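Local coordinates for protein P47 (Clostridium botulinum, PDB 6EKT) that may form part of a progenitor toxin complex that protects botulinum neurotoxin in the host gut, and resembles tubular lipid-binding (TULIP) proteins, at residues P361-K366 with S390-L395. Residues are numbered along the deposited sequence; the frame is centred on the assembly and turned at random.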
loop_
_atom_site.group_PDB
_atom_site.type_symbol
_atom_site.label_atom_id
_atom_site.label_comp_id
_atom_site.label_asym_id
_atom_site.label_seq_id
_atom_site.Cartn_x
_atom_site.Cartn_y
_atom_site.Cartn_z
ATOM N N PRO A 361 -16.245 -26.381 8.962
ATOM C CA PRO A 361 -15.565 -26.905 7.772
ATOM C C PRO A 361 -16.341 -28.080 7.167
ATOM O O PRO A 361 -17.227 -28.615 7.821
ATOM C CB PRO A 361 -14.221 -27.388 8.327
ATOM C CG PRO A 361 -14.507 -27.748 9.735
ATOM C CD PRO A 361 -15.515 -26.743 10.202
ATOM N N THR A 362 -16.042 -28.464 5.932
ATOM C CA THR A 362 -16.688 -29.644 5.363
ATOM C C THR A 362 -15.637 -30.678 5.026
ATOM O O THR A 362 -14.492 -30.336 4.723
ATOM C CB THR A 362 -17.542 -29.346 4.125
ATOM O OG1 THR A 362 -16.755 -28.662 3.157
ATOM C CG2 THR A 362 -18.727 -28.498 4.495
ATOM N N SER A 363 -16.017 -31.944 5.129
ATOM C CA SER A 363 -15.075 -33.025 4.805
ATOM C C SER A 363 -15.791 -34.247 4.260
ATOM O O SER A 363 -17.015 -34.381 4.396
ATOM C CB SER A 363 -14.243 -33.417 6.042
ATOM O OG SER A 363 -15.090 -33.940 7.037
ATOM N N SER A 364 -15.020 -35.143 3.648
ATOM C CA SER A 364 -15.535 -36.455 3.257
ATOM C C SER A 364 -14.377 -37.436 3.347
ATOM O O SER A 364 -13.209 -37.024 3.427
ATOM C CB SER A 364 -16.134 -36.427 1.842
ATOM O OG SER A 364 -15.166 -35.989 0.888
ATOM N N TYR A 365 -14.689 -38.721 3.349
ATOM C CA TYR A 365 -13.652 -39.732 3.498
ATOM C C TYR A 365 -14.107 -41.009 2.841
ATOM O O TYR A 365 -15.325 -41.207 2.613
ATOM C CB TYR A 365 -13.309 -39.973 4.986
ATOM C CG TYR A 365 -14.512 -40.297 5.842
ATOM C CD1 TYR A 365 -14.960 -41.605 5.978
ATOM C CD2 TYR A 365 -15.201 -39.288 6.510
ATOM C CE1 TYR A 365 -16.083 -41.912 6.751
ATOM C CE2 TYR A 365 -16.318 -39.579 7.300
ATOM C CZ TYR A 365 -16.746 -40.889 7.415
ATOM O OH TYR A 365 -17.846 -41.174 8.177
ATOM N N LYS A 366 -13.133 -41.855 2.516
ATOM C CA LYS A 366 -13.419 -43.190 1.975
ATOM C C LYS A 366 -12.528 -44.181 2.708
ATOM O O LYS A 366 -11.291 -44.051 2.647
ATOM C CB LYS A 366 -13.150 -43.245 0.469
ATOM C CG LYS A 366 -13.565 -44.590 -0.119
ATOM C CD LYS A 366 -13.626 -44.534 -1.641
ATOM C CE LYS A 366 -13.885 -45.917 -2.223
ATOM N NZ LYS A 366 -14.827 -46.719 -1.381
ATOM N N SER A 390 -7.791 -32.833 13.459
ATOM C CA SER A 390 -6.448 -32.252 13.679
ATOM C C SER A 390 -6.111 -31.207 12.617
ATOM O O SER A 390 -5.755 -30.066 12.946
ATOM C CB SER A 390 -5.362 -33.335 13.724
ATOM O OG SER A 390 -4.096 -32.743 13.976
ATOM N N ILE A 391 -6.243 -31.602 11.349
ATOM C CA ILE A 391 -5.930 -30.734 10.226
ATOM C C ILE A 391 -6.840 -29.504 10.241
ATOM O O ILE A 391 -6.343 -28.365 10.172
ATOM C CB ILE A 391 -6.000 -31.488 8.881
ATOM C CG1 ILE A 391 -4.931 -32.592 8.852
ATOM C CG2 ILE A 391 -5.881 -30.519 7.689
ATOM C CD1 ILE A 391 -5.101 -33.587 7.712
ATOM N N GLU A 392 -8.153 -29.720 10.383
ATOM C CA GLU A 392 -9.122 -28.598 10.404
ATOM C C GLU A 392 -8.760 -27.583 11.462
ATOM O O GLU A 392 -8.824 -26.389 11.213
ATOM C CB GLU A 392 -10.553 -29.091 10.649
ATOM C CG GLU A 392 -11.130 -29.801 9.431
ATOM C CD GLU A 392 -12.463 -30.473 9.698
ATOM O OE1 GLU A 392 -12.855 -30.622 10.882
ATOM O OE2 GLU A 392 -13.126 -30.846 8.696
ATOM N N GLY A 393 -8.354 -28.071 12.637
ATOM C CA GLY A 393 -8.068 -27.195 13.769
ATOM C C GLY A 393 -6.750 -26.448 13.596
ATOM O O GLY A 393 -6.527 -25.431 14.248
ATOM N N ALA A 394 -5.882 -26.963 12.726
ATOM C CA ALA A 394 -4.542 -26.392 12.537
ATOM C C ALA A 394 -4.502 -25.371 11.394
ATOM O O ALA A 394 -3.479 -24.743 11.187
ATOM C CB ALA A 394 -3.530 -27.493 12.284
ATOM N N LEU A 395 -5.598 -25.233 10.651
ATOM C CA LEU A 395 -5.603 -24.381 9.442
ATOM C C LEU A 395 -5.651 -22.880 9.719
ATOM O O LEU A 395 -5.249 -22.065 8.864
ATOM C CB LEU A 395 -6.735 -24.792 8.492
ATOM C CG LEU A 395 -6.628 -26.173 7.834
ATOM C CD1 LEU A 395 -7.859 -26.417 6.984
ATOM C CD2 LEU A 395 -5.370 -26.352 6.986
HETATM O O HOH W 1 -15.262 -32.287 9.115
#
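Pro361 and Glu392 mark the nearest backbone approach, their CA atoms 7.2 Å apart, where Pro361, just before the strand residues 362-366, passes the C-terminal part of helix 374-394. The glutamate side chain bridges this gap: with CG anti to its own carbonyl carbon (chi1 -73°) and the chain extended beyond it, the carboxylate is carried out to Pro361. The two side chains cross at about a right angle, and one corner of the proline ring lies over the flat face of the carboxylate: Pro361 CG stands 3.4 Å above Glu392 CD and 3.5 Å from both OE1 and OE2. Pro361 CB lies 3.6 Å from Glu392 OE2.

Ser363 also points toward the helix, but its CB stays 3.9 Å from Glu392 OE2, and the polar link is indirect. A water donates a hydrogen bond to Glu392 OE2 (2.6 Å) and is also hydrogen-bonded to Ser363 OG at 2.7 Å. Thr362, between the two, turns to the other side, where its hydroxyl is hydrogen-bonded to Gln339 on strand 329-347.

The contact thus joins the curled sheet to the C-terminal part of helix 374-394, consistent with the sheet-wrapped helix of this TULIP-like protein. No direct hydrogen bond or salt bridge spans the segments; CH groups against the carboxylate face and one bridging water make a modest surface contact, and the donated hydrogen bond probably helps to stabilise the negative charge at OE2.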